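Local coordinates for protein alpha-1,2-mannosidase (Bacteroides thetaiotaomicron, PDB 2WW2) that hydrolyses alpha-mannosidic linkages with inversion of configuration, as a calcium-dependent glycoside hydrolase of family 92 from a human gut symbiont, at residues Gly272-Glu277 and Lys660-His665. Sequence-based numbering, arbitrary orientation.
Sequences GRVEAE and KKVTLH
Glu275 and His665 show how antiparallel strands can be joined by side chains as well as backbone: His665 NE2 donates to Glu275 OE1 in a nearly straight hydrogen bond whose modelled length, 2.4 Å, is doubtfully short. The carboxylate meets the ring at its edge, the two planes 24° apart. Glu275 CG stands anti to its carbonyl carbon (chi1 -71°), and the extended chain beyond it carries OE1 to the imidazole. ND1 hydrogen-bonds Asn671 OD1 on the neighbouring strand, which favours this flip of the ring. An alanine in place of Glu275 would probably leave NE2 without its acceptor and that ring edge less covered.

On the face of the sheet that carries Glu275, Glu277 and Lys661 run side by side, OE2 and NZ 4.6 Å apart and joined through a water. A second water links Glu277 OE2, Thr663 OG1 and Glu275 O. Lys660 and Lys661 both face Glu277, a classic beta bulge. On the other face, Ala276 CB lies 4.0 Å from Val662 CG1, while Val274 and Ala276 pack on helix 281-294, Val274 and Leu664 on helix 338-345. Glu275 N to Thr663 O (2.8 Å) helps add outermost strand 274-277 to a mixed sheet of the catalytic domain. With oxygen acceptors at NE2 and ND1, the imidazole would probably be doubly protonated.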
# COMPACT_ATOMS: atom_id res chain seq x y z
N GLY A 272 32.81 -17.52 -21.92
CA GLY A 272 33.31 -18.83 -21.47
C GLY A 272 34.34 -18.76 -20.36
O GLY A 272 34.75 -19.80 -19.82
N ARG A 273 34.75 -17.55 -19.99
CA ARG A 273 35.64 -17.42 -18.83
C ARG A 273 34.96 -17.83 -17.53
O ARG A 273 35.65 -18.11 -16.54
CB ARG A 273 36.24 -16.02 -18.71
CG ARG A 273 37.14 -15.67 -19.88
CD ARG A 273 38.02 -14.50 -19.51
NE ARG A 273 38.84 -14.07 -20.63
CZ ARG A 273 39.55 -12.95 -20.64
NH1 ARG A 273 39.52 -12.16 -19.57
NH2 ARG A 273 40.28 -12.62 -21.70
N VAL A 274 33.63 -17.86 -17.51
CA VAL A 274 32.93 -18.53 -16.43
C VAL A 274 32.00 -19.60 -16.99
O VAL A 274 31.09 -19.32 -17.79
CB VAL A 274 32.25 -17.57 -15.39
CG1 VAL A 274 31.38 -16.55 -16.07
CG2 VAL A 274 31.44 -18.40 -14.34
N GLU A 275 32.26 -20.85 -16.61
CA GLU A 275 31.52 -21.96 -17.16
C GLU A 275 30.52 -22.48 -16.14
O GLU A 275 30.92 -23.10 -15.15
CB GLU A 275 32.45 -23.13 -17.47
CG GLU A 275 33.38 -22.98 -18.62
CD GLU A 275 34.07 -24.33 -18.93
OE1 GLU A 275 35.24 -24.50 -18.54
OE2 GLU A 275 33.41 -25.22 -19.50
N ALA A 276 29.24 -22.27 -16.40
CA ALA A 276 28.19 -22.78 -15.52
C ALA A 276 27.68 -24.13 -16.01
O ALA A 276 27.38 -24.29 -17.21
CB ALA A 276 27.04 -21.78 -15.44
N GLU A 277 27.56 -25.10 -15.09
CA GLU A 277 27.08 -26.45 -15.42
C GLU A 277 26.07 -26.92 -14.37
O GLU A 277 26.20 -26.60 -13.17
CB GLU A 277 28.25 -27.46 -15.48
CG GLU A 277 29.34 -27.14 -16.50
CD GLU A 277 30.52 -28.10 -16.40
OE1 GLU A 277 30.36 -29.27 -16.75
OE2 GLU A 277 31.61 -27.68 -15.95
N LYS A 660 25.11 -26.47 -10.14
CA LYS A 660 25.85 -27.57 -9.51
C LYS A 660 27.35 -27.31 -9.60
O LYS A 660 28.13 -27.84 -8.79
CB LYS A 660 25.47 -28.92 -10.14
CG LYS A 660 24.09 -29.38 -9.70
CD LYS A 660 23.64 -30.64 -10.40
CE LYS A 660 22.20 -30.99 -10.03
NZ LYS A 660 22.06 -31.21 -8.56
N LYS A 661 27.75 -26.47 -10.54
CA LYS A 661 29.17 -26.18 -10.73
C LYS A 661 29.41 -24.91 -11.55
O LYS A 661 28.75 -24.70 -12.59
CB LYS A 661 29.85 -27.37 -11.43
CG LYS A 661 31.37 -27.32 -11.40
CD LYS A 661 31.96 -28.44 -12.25
CE LYS A 661 33.40 -28.64 -11.93
NZ LYS A 661 33.95 -29.84 -12.65
N VAL A 662 30.33 -24.06 -11.09
CA VAL A 662 30.84 -23.00 -11.95
C VAL A 662 32.35 -23.10 -11.91
O VAL A 662 32.93 -23.40 -10.86
CB VAL A 662 30.41 -21.56 -11.52
CG1 VAL A 662 29.03 -21.21 -12.02
CG2 VAL A 662 30.52 -21.39 -10.03
N THR A 663 32.98 -22.86 -13.05
CA THR A 663 34.42 -22.85 -13.17
C THR A 663 34.84 -21.49 -13.71
O THR A 663 34.40 -21.07 -14.77
CB THR A 663 34.90 -23.94 -14.13
OG1 THR A 663 34.48 -25.22 -13.64
CG2 THR A 663 36.43 -23.93 -14.23
N LEU A 664 35.68 -20.80 -12.94
CA LEU A 664 36.19 -19.52 -13.35
C LEU A 664 37.58 -19.72 -13.95
O LEU A 664 38.47 -20.27 -13.30
CB LEU A 664 36.25 -18.57 -12.15
CG LEU A 664 34.93 -18.02 -11.59
CD1 LEU A 664 34.15 -19.09 -10.79
CD2 LEU A 664 35.23 -16.83 -10.71
N HIS A 665 37.75 -19.29 -15.21
CA HIS A 665 39.02 -19.41 -15.91
C HIS A 665 39.76 -18.11 -15.76
O HIS A 665 39.45 -17.11 -16.43
CB HIS A 665 38.78 -19.76 -17.38
CG HIS A 665 38.19 -21.12 -17.55
ND1 HIS A 665 38.87 -22.27 -17.19
CD2 HIS A 665 36.98 -21.53 -18.00
CE1 HIS A 665 38.11 -23.32 -17.42
NE2 HIS A 665 36.95 -22.90 -17.91
O HOH W 1 31.91 -25.63 -14.38
O HOH W 2 33.58 -29.37 -15.41